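Local coordinates for protein cellulase (glycosyl hydrolase family 5) (Bacteroides ovatus, PDB 3ZMR) that cleaves the beta-1,4-glucan backbone of xyloglucan internally, with retention of anomeric configuration, releasing xyloglucan oligosaccharides, at residues E276-Q281 against Q307-D312; T311-A316 against L333-Y338; K315-F320 against N382-N387. All blocks are in the same frame, centred on the assembly; numbering follows the deposited sequence.

Contact 1 of 3, residues E276-Q281 against Q307-D312; sequences ENYRVQ and QAYNTD. With EDO (1,2-ethanediol), chain J.
Tyr309 lays its ring against three side chains of the helix segment 276-281, and the edge of Tyr278 is turned toward its face. The two rings form a T-shaped (edge-to-face) pair, centroids 5.0 Å apart and planes at 68°, with Tyr278 CE1 approaching Tyr309 CG to 3.6 Å. Tyr309 reaches from the loop to the helix because its CG swings opposite the backbone N (chi1 -167°), and its OH ends 3.6 Å from Asn277 CB. The amide of Asn277 is turned elsewhere, to Pro225 and Thr274. Gln281 flanks the same ring: its OE1 lies at the edge, 3.4 Å from Tyr309 CD2, and its amide plane stands nearly perpendicular to the ring. Beyond the ring, Gln281 NE2 donates to Gln307 O at 3.0 Å, a bent bond (141° at the hydrogen) that reaches the carbonyl from above its plane. Asn285, a turn further along the helix, donates to the same oxygen. Helix 275-293 thereby grips the C-terminal end of barrel strand 304-307 in this (beta/alpha)8 fold. A buried carbonyl at the end of a strand thus has two side-chain amide donors, while aromatic packing covers the loop that follows.

Contact 2 of 3, residues T311-A316 against L333-Y338; sequences TDVAKA and LECHYY. With BGC (beta-D-glucopyranose), chain C; GLC (alpha-D-glucopyranose), chain L; EDO (1,2-ethanediol), chain J.
The backbones meet where His336 N donates to Thr311 O at 2.8 Å, nearly straight, in the carbonyl plane and on a lone pair. Over one face of the His336 imidazole sits the methyl of Thr311, a CH-pi contact with CG2 3.8 Å from the ring centroid and almost on its normal. The imidazole comes under that methyl because His336 CG lies opposite its carbonyl carbon (chi1 -62°). At the ring edge, NE2 donates in the ring plane to Glu334 OE2 at 2.8 Å, and on the other nitrogen ND1 is hydrogen-bonded to Glu262, probably the catalytic proton donor. Glu334 also pairs with Arg172. Segment 311-316 opens the helix of a beta-alpha-beta unit of the TIM barrel, and strand 331-337 carries His336 into the glucose pocket, where Tyr338 lies against the sugar and is hydrogen-bonded to Glu395, the inferred nucleophile. An alanine in place of His336 would probably cost Glu334 and Glu262 the imidazole that bridges them, and leave the Thr311 methyl without the ring face it rests on. Behind the pocket, Val313 CG2 packs on Cys335 CB at 3.8 Å, and Ala316 CB touches Cys335 SG at the same distance. Asp312 caps the helix, its OD2 accepting from Lys315 N at 2.9 Å, and a water joins Val313 N to His336 O.

Contact 3 of 3, residues K315-F320 against N382-N387; sequences KAVAHF and NVFINN. With EDO (1,2-ethanediol), chain G.
The edge of the Phe384 ring meets the backbone of helix 313-319, with Ala316 O 3.4 Å from Phe384 CZ near the ring plane and Val317 N also close to that plane, while Val383 CG1 of its own helix covers one face, offset toward the rim. Phe320 approaches the same ring obliquely, its CD2 3.7 Å from Phe384 CE1, the two planes inclined at 75°. Because CG of Phe384 is anti to its own carbonyl carbon (chi1 -61°), the ring extends from helix 382-386 to the last turn of helix 313-319. There Ala316 CB meets Phe384 CE2 at 4.1 Å, and the branched side chain of Val317 adds its CG2 to the same ring carbon at 4.2 Å. A looser valine pair, Val317 CG2 to Val383 CG1 at 4.4 Å, continues the contact toward the surface. The short helical segments are inclined at 61°, with axes 10.7 Å apart at closest approach, a separation bridged mainly by the one large ring. Both helices belong to the outer layer of the barrel, and Leu333 of strand 331-337 lies beneath both phenylalanines, with Val391 of strand 391-396 also against Phe384. Across the two segments apolar groups meet and a ring edge meets backbone, so the contact rests on shape and burial of carbon rather than on directional polar bonds.

All three contacts belong to the same part of the catalytic barrel, and their chemistry changes from its interior outward. Contacts 1 and 2 are buried; contact 3 is only partly so, with exposed valines at its margin. Contact 2 shares Thr311 and Asp312 with contact 1, and Lys315 and Ala316 with contact 3, so helix 313-319 and the loop before it run through the whole set. Polar bonds link the first two, Gln307 NE2 lying 2.8 Å from Glu334 OE1, whereas Leu333 of contact 2 packs by carbon against Phe320 and Phe384 of contact 3. Accordingly, contact 2 reaches the sugar site through His336 and Tyr338, contact 1 combines amide bonding with aromatic packing, and contact 3 is apolar.

Contact 1 of 3, residues E276-Q281 against Q307-D312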
loop_
_atom_site.group_PDB
_atom_site.type_symbol
_atom_site.label_atom_id
_atom_site.label_comp_id
_atom_site.label_asym_id
_atom_site.label_seq_id
_atom_site.Cartn_x
_atom_site.Cartn_y
_atom_site.Cartn_z
ATOM N N GLU A 276 -11.260 8.185 12.058
ATOM C CA GLU A 276 -10.751 7.050 12.827
ATOM C C GLU A 276 -10.258 5.929 11.882
ATOM O O GLU A 276 -9.158 5.394 12.061
ATOM C CB GLU A 276 -11.824 6.505 13.779
ATOM C CG GLU A 276 -11.467 5.201 14.447
ATOM C CD GLU A 276 -12.570 4.628 15.316
ATOM O OE1 GLU A 276 -13.746 4.956 15.088
ATOM O OE2 GLU A 276 -12.270 3.809 16.206
ATOM N N ASN A 277 -11.080 5.580 10.894
ATOM C CA ASN A 277 -10.705 4.537 9.958
ATOM C C ASN A 277 -9.394 4.860 9.206
ATOM O O ASN A 277 -8.501 3.992 9.071
ATOM C CB ASN A 277 -11.775 4.275 8.918
ATOM C CG ASN A 277 -13.117 3.823 9.488
ATOM O OD1 ASN A 277 -14.139 4.160 8.880
ATOM N ND2 ASN A 277 -13.147 3.027 10.572
ATOM N N TYR A 278 -9.263 6.094 8.713
ATOM C CA TYR A 278 -8.012 6.494 8.033
ATOM C C TYR A 278 -6.806 6.498 8.965
ATOM O O TYR A 278 -5.709 6.086 8.583
ATOM C CB TYR A 278 -8.165 7.818 7.304
ATOM C CG TYR A 278 -9.190 7.802 6.203
ATOM C CD1 TYR A 278 -9.073 6.966 5.105
ATOM C CD2 TYR A 278 -10.305 8.635 6.273
ATOM C CE1 TYR A 278 -10.025 6.957 4.107
ATOM C CE2 TYR A 278 -11.261 8.649 5.268
ATOM C CZ TYR A 278 -11.125 7.780 4.194
ATOM O OH TYR A 278 -12.041 7.769 3.155
ATOM N N ARG A 279 -6.998 6.963 10.192
ATOM C CA ARG A 279 -5.921 6.971 11.170
ATOM C C ARG A 279 -5.408 5.567 11.469
ATOM O O ARG A 279 -4.185 5.317 11.478
ATOM C CB ARG A 279 -6.363 7.701 12.457
ATOM C CG ARG A 279 -5.302 7.674 13.555
ATOM C CD ARG A 279 -5.608 8.641 14.700
ATOM N NE ARG A 279 -6.996 8.509 15.147
ATOM C CZ ARG A 279 -7.496 7.492 15.839
ATOM N NH1 ARG A 279 -6.719 6.481 16.231
ATOM N NH2 ARG A 279 -8.794 7.496 16.169
ATOM N N VAL A 280 -6.330 4.644 11.685
ATOM C CA VAL A 280 -5.958 3.308 12.069
ATOM C C VAL A 280 -5.355 2.565 10.855
ATOM O O VAL A 280 -4.361 1.858 10.973
ATOM C CB VAL A 280 -7.141 2.535 12.684
ATOM C CG1 VAL A 280 -6.740 1.093 12.924
ATOM C CG2 VAL A 280 -7.591 3.200 13.983
ATOM N N GLN A 281 -5.929 2.770 9.672
ATOM C CA GLN A 281 -5.408 2.105 8.466
ATOM C C GLN A 281 -4.033 2.658 8.063
ATOM O O GLN A 281 -3.117 1.884 7.756
ATOM C CB GLN A 281 -6.411 2.186 7.324
ATOM C CG GLN A 281 -5.940 1.538 6.037
ATOM C CD GLN A 281 -5.277 2.513 5.098
ATOM O OE1 GLN A 281 -5.629 3.694 5.029
ATOM N NE2 GLN A 281 -4.343 1.996 4.330
ATOM N N GLN A 307 -0.225 0.842 1.256
ATOM C CA GLN A 307 -1.473 0.915 0.515
ATOM C C GLN A 307 -2.366 2.073 0.919
ATOM O O GLN A 307 -2.446 2.452 2.103
ATOM C CB GLN A 307 -2.267 -0.370 0.735
ATOM C CG GLN A 307 -1.646 -1.610 0.114
ATOM C CD GLN A 307 -0.309 -1.957 0.717
ATOM O OE1 GLN A 307 -0.151 -2.045 1.958
ATOM N NE2 GLN A 307 0.675 -2.177 -0.140
ATOM N N ALA A 308 -3.035 2.634 -0.073
ATOM C CA ALA A 308 -4.159 3.540 0.191
ATOM C C ALA A 308 -5.318 2.776 0.840
ATOM O O ALA A 308 -5.394 1.548 0.749
ATOM C CB ALA A 308 -4.613 4.180 -1.093
ATOM N N TYR A 309 -6.198 3.517 1.497
ATOM C CA TYR A 309 -7.389 2.942 2.110
ATOM C C TYR A 309 -8.208 2.285 0.981
ATOM O O TYR A 309 -8.475 2.923 -0.028
ATOM C CB TYR A 309 -8.195 4.014 2.835
ATOM C CG TYR A 309 -9.266 3.436 3.744
ATOM C CD1 TYR A 309 -10.507 3.063 3.240
ATOM C CD2 TYR A 309 -9.031 3.243 5.103
ATOM C CE1 TYR A 309 -11.472 2.502 4.062
ATOM C CE2 TYR A 309 -10.009 2.709 5.942
ATOM C CZ TYR A 309 -11.220 2.330 5.409
ATOM O OH TYR A 309 -12.158 1.801 6.268
ATOM N N ASN A 310 -8.590 1.005 1.162
ATOM C CA ASN A 310 -9.339 0.285 0.112
ATOM C C ASN A 310 -8.522 0.143 -1.194
ATOM O O ASN A 310 -9.092 -0.179 -2.239
ATOM C CB ASN A 310 -10.659 1.016 -0.266
ATOM C CG ASN A 310 -11.840 0.736 0.666
ATOM O OD1 ASN A 310 -11.767 0.016 1.658
ATOM N ND2 ASN A 310 -12.952 1.341 0.321
ATOM N N THR A 311 -7.222 0.448 -1.145
ATOM C CA THR A 311 -6.370 0.693 -2.367
ATOM C C THR A 311 -7.058 1.673 -3.362
ATOM O O THR A 311 -6.832 1.638 -4.562
ATOM C CB THR A 311 -5.894 -0.578 -3.079
ATOM O OG1 THR A 311 -7.026 -1.351 -3.499
ATOM C CG2 THR A 311 -4.997 -1.376 -2.192
ATOM N N ASP A 312 -7.864 2.586 -2.828
ATOM C CA ASP A 312 -8.670 3.462 -3.694
ATOM C C ASP A 312 -7.909 4.734 -4.041
ATOM O O ASP A 312 -7.379 5.413 -3.154
ATOM C CB ASP A 312 -9.980 3.832 -2.993
ATOM C CG ASP A 312 -10.843 4.736 -3.817
ATOM O OD1 ASP A 312 -11.440 4.234 -4.788
ATOM O OD2 ASP A 312 -10.895 5.945 -3.554
HETATM C C1 EDO J . -10.849 0.683 -4.895
HETATM O O1 EDO J . -11.184 1.693 -5.874
HETATM C C2 EDO J . -9.850 -0.335 -5.455
HETATM O O2 EDO J . -10.483 -1.124 -6.475
#

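Contact 2 of 3, residues T311-A316 against L333-Y338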
loop_
_atom_site.group_PDB
_atom_site.type_symbol
_atom_site.label_atom_id
_atom_site.label_comp_id
_atom_site.label_asym_id
_atom_site.label_seq_id
_atom_site.Cartn_x
_atom_site.Cartn_y
_atom_site.Cartn_z
ATOM N N THR A 311 -7.222 0.448 -1.145
ATOM C CA THR A 311 -6.370 0.693 -2.367
ATOM C C THR A 311 -7.058 1.673 -3.362
ATOM O O THR A 311 -6.832 1.638 -4.562
ATOM C CB THR A 311 -5.894 -0.578 -3.079
ATOM O OG1 THR A 311 -7.026 -1.351 -3.499
ATOM C CG2 THR A 311 -4.997 -1.376 -2.192
ATOM N N ASP A 312 -7.864 2.586 -2.828
ATOM C CA ASP A 312 -8.670 3.462 -3.694
ATOM C C ASP A 312 -7.909 4.734 -4.041
ATOM O O ASP A 312 -7.379 5.413 -3.154
ATOM C CB ASP A 312 -9.980 3.832 -2.993
ATOM C CG ASP A 312 -10.843 4.736 -3.817
ATOM O OD1 ASP A 312 -11.440 4.234 -4.788
ATOM O OD2 ASP A 312 -10.895 5.945 -3.554
ATOM N N VAL A 313 -7.890 5.081 -5.329
ATOM C CA VAL A 313 -7.169 6.255 -5.797
ATOM C C VAL A 313 -7.648 7.541 -5.131
ATOM O O VAL A 313 -6.829 8.313 -4.610
ATOM C CB VAL A 313 -7.196 6.376 -7.329
ATOM C CG1 VAL A 313 -6.576 7.716 -7.770
ATOM C CG2 VAL A 313 -6.449 5.207 -7.971
ATOM N N ALA A 314 -8.950 7.818 -5.144
ATOM C CA ALA A 314 -9.420 9.089 -4.585
ATOM C C ALA A 314 -9.123 9.160 -3.082
ATOM O O ALA A 314 -8.777 10.219 -2.564
ATOM C CB ALA A 314 -10.902 9.316 -4.885
ATOM N N LYS A 315 -9.271 8.047 -2.377
ATOM C CA LYS A 315 -8.942 8.009 -0.949
ATOM C C LYS A 315 -7.441 8.180 -0.676
ATOM O O LYS A 315 -7.041 8.673 0.394
ATOM C CB LYS A 315 -9.513 6.772 -0.256
ATOM C CG LYS A 315 -11.042 6.771 -0.160
ATOM C CD LYS A 315 -11.582 5.474 0.409
ATOM C CE LYS A 315 -13.091 5.500 0.544
ATOM N NZ LYS A 315 -13.776 5.563 -0.761
ATOM N N ALA A 316 -6.608 7.728 -1.614
ATOM C CA ALA A 316 -5.157 7.978 -1.493
ATOM C C ALA A 316 -4.893 9.480 -1.501
ATOM O O ALA A 316 -4.231 10.037 -0.616
ATOM C CB ALA A 316 -4.387 7.300 -2.626
ATOM N N LEU A 333 3.694 3.935 -2.968
ATOM C CA LEU A 333 2.251 3.833 -2.715
ATOM C C LEU A 333 1.652 2.804 -3.672
ATOM O O LEU A 333 2.063 2.713 -4.847
ATOM C CB LEU A 333 1.573 5.184 -2.995
ATOM C CG LEU A 333 0.042 5.215 -2.975
ATOM C CD1 LEU A 333 -0.478 4.966 -1.573
ATOM C CD2 LEU A 333 -0.438 6.571 -3.427
ATOM N N GLU A 334 0.658 2.050 -3.178
ATOM C CA GLU A 334 -0.134 1.121 -3.996
ATOM C C GLU A 334 -1.619 1.493 -3.976
ATOM O O GLU A 334 -2.214 1.663 -2.916
ATOM C CB GLU A 334 0.030 -0.319 -3.506
ATOM C CG GLU A 334 -0.828 -1.336 -4.249
ATOM C CD GLU A 334 -0.588 -2.764 -3.842
ATOM O OE1 GLU A 334 0.088 -3.000 -2.789
ATOM O OE2 GLU A 334 -1.094 -3.670 -4.576
ATOM N N CYS A 335 -2.189 1.563 -5.182
ATOM C CA CYS A 335 -3.620 1.609 -5.416
ATOM C C CYS A 335 -3.983 0.484 -6.376
ATOM O O CYS A 335 -3.117 -0.051 -7.087
ATOM C CB CYS A 335 -4.053 2.933 -6.040
ATOM S SG CYS A 335 -3.713 4.393 -5.011
ATOM N N HIS A 336 -5.266 0.126 -6.388
ATOM C CA HIS A 336 -5.813 -0.771 -7.386
ATOM C C HIS A 336 -6.786 0.022 -8.230
ATOM O O HIS A 336 -7.292 1.050 -7.788
ATOM C CB HIS A 336 -6.476 -1.988 -6.727
ATOM C CG HIS A 336 -5.550 -2.836 -5.920
ATOM N ND1 HIS A 336 -5.984 -3.833 -5.080
ATOM C CD2 HIS A 336 -4.199 -2.845 -5.846
ATOM C CE1 HIS A 336 -4.933 -4.403 -4.513
ATOM N NE2 HIS A 336 -3.842 -3.809 -4.950
ATOM N N TYR A 337 -7.084 -0.466 -9.428
ATOM C CA TYR A 337 -7.928 0.326 -10.354
ATOM C C TYR A 337 -8.784 -0.622 -11.189
ATOM O O TYR A 337 -8.280 -1.342 -12.047
ATOM C CB TYR A 337 -7.090 1.228 -11.272
ATOM C CG TYR A 337 -7.959 2.187 -12.041
ATOM C CD1 TYR A 337 -8.549 3.283 -11.419
ATOM C CD2 TYR A 337 -8.260 1.951 -13.376
ATOM C CE1 TYR A 337 -9.388 4.124 -12.122
ATOM C CE2 TYR A 337 -9.085 2.789 -14.095
ATOM C CZ TYR A 337 -9.647 3.887 -13.457
ATOM O OH TYR A 337 -10.481 4.737 -14.149
ATOM N N TYR A 338 -10.077 -0.573 -10.921
ATOM C CA TYR A 338 -11.064 -1.422 -11.613
ATOM C C TYR A 338 -12.266 -0.635 -12.167
ATOM O O TYR A 338 -13.279 -1.221 -12.532
ATOM C CB TYR A 338 -11.540 -2.530 -10.690
ATOM C CG TYR A 338 -10.542 -3.631 -10.422
ATOM C CD1 TYR A 338 -10.214 -4.541 -11.411
ATOM C CD2 TYR A 338 -9.944 -3.779 -9.173
ATOM C CE1 TYR A 338 -9.340 -5.584 -11.158
ATOM C CE2 TYR A 338 -9.077 -4.817 -8.913
ATOM C CZ TYR A 338 -8.783 -5.731 -9.902
ATOM O OH TYR A 338 -7.957 -6.811 -9.672
HETATM C C2 BGC C . -8.471 -7.874 -4.506
HETATM C C3 BGC C . -8.460 -9.164 -5.343
HETATM C C4 BGC C . -9.764 -9.372 -6.106
HETATM C C5 BGC C . -9.971 -8.065 -6.885
HETATM C C6 BGC C . -11.202 -8.151 -7.771
HETATM C C1 BGC C . -8.982 -6.603 -5.200
HETATM O O2 BGC C . -7.152 -7.628 -4.021
HETATM O O3 BGC C . -8.228 -10.281 -4.458
HETATM O O4 BGC C . -9.678 -10.573 -6.927
HETATM O O5 BGC C . -10.122 -6.944 -5.992
HETATM O O6 BGC C . -12.274 -8.654 -6.956
HETATM C C1 GLC L . -8.925 -6.871 -5.611
HETATM C C2 GLC L . -8.467 -7.993 -4.686
HETATM C C3 GLC L . -8.425 -9.343 -5.404
HETATM C C4 GLC L . -9.801 -9.557 -6.044
HETATM C C5 GLC L . -10.231 -8.316 -6.841
HETATM C C6 GLC L . -11.584 -8.455 -7.531
HETATM O O2 GLC L . -7.229 -7.636 -4.130
HETATM O O3 GLC L . -8.017 -10.409 -4.518
HETATM O O4 GLC L . -9.656 -10.655 -6.902
HETATM O O5 GLC L . -10.234 -7.176 -6.012
HETATM O O6 GLC L . -11.333 -8.969 -8.825
HETATM C C1 EDO J . -10.849 0.683 -4.895
HETATM O O1 EDO J . -11.184 1.693 -5.874
HETATM C C2 EDO J . -9.850 -0.335 -5.455
HETATM O O2 EDO J . -10.483 -1.124 -6.475
HETATM O O HOH W 1 -9.063 3.011 -7.205
#

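Contact 3 of 3, residues K315-F320 against N382-N387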
loop_
_atom_site.group_PDB
_atom_site.type_symbol
_atom_site.label_atom_id
_atom_site.label_comp_id
_atom_site.label_asym_id
_atom_site.label_seq_id
_atom_site.Cartn_x
_atom_site.Cartn_y
_atom_site.Cartn_z
ATOM N N LYS A 315 -9.271 8.047 -2.377
ATOM C CA LYS A 315 -8.942 8.009 -0.949
ATOM C C LYS A 315 -7.441 8.180 -0.676
ATOM O O LYS A 315 -7.041 8.673 0.394
ATOM C CB LYS A 315 -9.513 6.772 -0.256
ATOM C CG LYS A 315 -11.042 6.771 -0.160
ATOM C CD LYS A 315 -11.582 5.474 0.409
ATOM C CE LYS A 315 -13.091 5.500 0.544
ATOM N NZ LYS A 315 -13.776 5.563 -0.761
ATOM N N ALA A 316 -6.608 7.728 -1.614
ATOM C CA ALA A 316 -5.157 7.978 -1.493
ATOM C C ALA A 316 -4.893 9.480 -1.501
ATOM O O ALA A 316 -4.231 10.037 -0.616
ATOM C CB ALA A 316 -4.387 7.300 -2.626
ATOM N N VAL A 317 -5.412 10.141 -2.523
ATOM C CA VAL A 317 -5.206 11.562 -2.707
ATOM C C VAL A 317 -5.711 12.336 -1.490
ATOM O O VAL A 317 -5.060 13.270 -1.018
ATOM C CB VAL A 317 -5.898 12.047 -3.996
ATOM C CG1 VAL A 317 -5.874 13.567 -4.113
ATOM C CG2 VAL A 317 -5.233 11.428 -5.228
ATOM N N ALA A 318 -6.875 11.945 -0.966
ATOM C CA ALA A 318 -7.510 12.694 0.138
ATOM C C ALA A 318 -6.971 12.345 1.533
ATOM O O ALA A 318 -7.011 13.179 2.450
ATOM C CB ALA A 318 -9.031 12.494 0.095
ATOM N N HIS A 319 -6.511 11.112 1.731
ATOM C CA HIS A 319 -6.268 10.622 3.094
ATOM C C HIS A 319 -4.979 9.858 3.368
ATOM O O HIS A 319 -4.672 9.580 4.531
ATOM C CB HIS A 319 -7.436 9.727 3.543
ATOM C CG HIS A 319 -8.778 10.368 3.398
ATOM N ND1 HIS A 319 -9.211 11.361 4.242
ATOM C CD2 HIS A 319 -9.785 10.146 2.518
ATOM C CE1 HIS A 319 -10.426 11.733 3.881
ATOM N NE2 HIS A 319 -10.800 11.000 2.845
ATOM N N PHE A 320 -4.250 9.433 2.345
ATOM C CA PHE A 320 -3.036 8.649 2.582
ATOM C C PHE A 320 -1.970 9.560 3.170
ATOM O O PHE A 320 -1.758 10.676 2.662
ATOM C CB PHE A 320 -2.529 7.992 1.274
ATOM C CG PHE A 320 -1.144 7.409 1.402
ATOM C CD1 PHE A 320 -0.962 6.137 1.925
ATOM C CD2 PHE A 320 -0.024 8.126 1.002
ATOM C CE1 PHE A 320 0.306 5.595 2.024
ATOM C CE2 PHE A 320 1.235 7.584 1.083
ATOM C CZ PHE A 320 1.394 6.347 1.639
ATOM N N ASN A 382 -0.657 12.260 -9.719
ATOM C CA ASN A 382 0.494 13.154 -9.945
ATOM C C ASN A 382 0.981 13.836 -8.678
ATOM O O ASN A 382 2.149 14.161 -8.566
ATOM C CB ASN A 382 0.259 14.147 -11.120
ATOM C CG ASN A 382 -0.769 15.254 -10.875
ATOM O OD1 ASN A 382 -1.440 15.352 -9.874
ATOM N ND2 ASN A 382 -0.880 16.136 -11.885
ATOM N N VAL A 383 0.088 14.031 -7.709
ATOM C CA VAL A 383 0.483 14.634 -6.425
ATOM C C VAL A 383 1.568 13.786 -5.731
ATOM O O VAL A 383 2.495 14.321 -5.125
ATOM C CB VAL A 383 -0.729 14.897 -5.509
ATOM C CG1 VAL A 383 -1.405 13.618 -5.058
ATOM C CG2 VAL A 383 -0.311 15.720 -4.305
ATOM N N PHE A 384 1.463 12.464 -5.846
ATOM C CA PHE A 384 2.492 11.573 -5.325
ATOM C C PHE A 384 3.758 11.591 -6.161
ATOM O O PHE A 384 4.860 11.769 -5.623
ATOM C CB PHE A 384 1.927 10.135 -5.156
ATOM C CG PHE A 384 0.792 10.102 -4.187
ATOM C CD1 PHE A 384 1.023 10.284 -2.848
ATOM C CD2 PHE A 384 -0.513 9.953 -4.611
ATOM C CE1 PHE A 384 -0.016 10.355 -1.939
ATOM C CE2 PHE A 384 -1.560 10.012 -3.697
ATOM C CZ PHE A 384 -1.313 10.179 -2.368
ATOM N N ILE A 385 3.596 11.477 -7.478
ATOM C CA ILE A 385 4.743 11.407 -8.377
ATOM C C ILE A 385 5.606 12.672 -8.207
ATOM O O ILE A 385 6.828 12.602 -8.113
ATOM C CB ILE A 385 4.305 11.212 -9.850
ATOM C CG1 ILE A 385 3.499 9.904 -10.006
ATOM C CG2 ILE A 385 5.497 11.269 -10.809
ATOM C CD1 ILE A 385 4.269 8.655 -9.602
ATOM N N ASN A 386 4.943 13.819 -8.150
ATOM C CA ASN A 386 5.648 15.111 -8.013
ATOM C C ASN A 386 6.261 15.322 -6.625
ATOM O O ASN A 386 7.195 16.116 -6.465
ATOM C CB ASN A 386 4.736 16.269 -8.368
ATOM C CG ASN A 386 4.452 16.364 -9.858
ATOM O OD1 ASN A 386 5.282 15.969 -10.684
ATOM N ND2 ASN A 386 3.275 16.891 -10.207
ATOM N N ASN A 387 5.780 14.561 -5.639
ATOM C CA ASN A 387 6.389 14.458 -4.323
ATOM C C ASN A 387 7.437 13.360 -4.214
ATOM O O ASN A 387 7.862 13.008 -3.097
ATOM C CB ASN A 387 5.313 14.341 -3.240
ATOM C CG ASN A 387 4.749 15.690 -2.806
ATOM O OD1 ASN A 387 5.467 16.676 -2.750
ATOM N ND2 ASN A 387 3.483 15.708 -2.415
HETATM C C1 EDO G . -11.871 10.321 -0.286
HETATM O O1 EDO G . -12.333 9.927 -1.571
HETATM C C2 EDO G . -12.977 10.457 0.766
HETATM O O2 EDO G . -13.003 11.770 1.326
#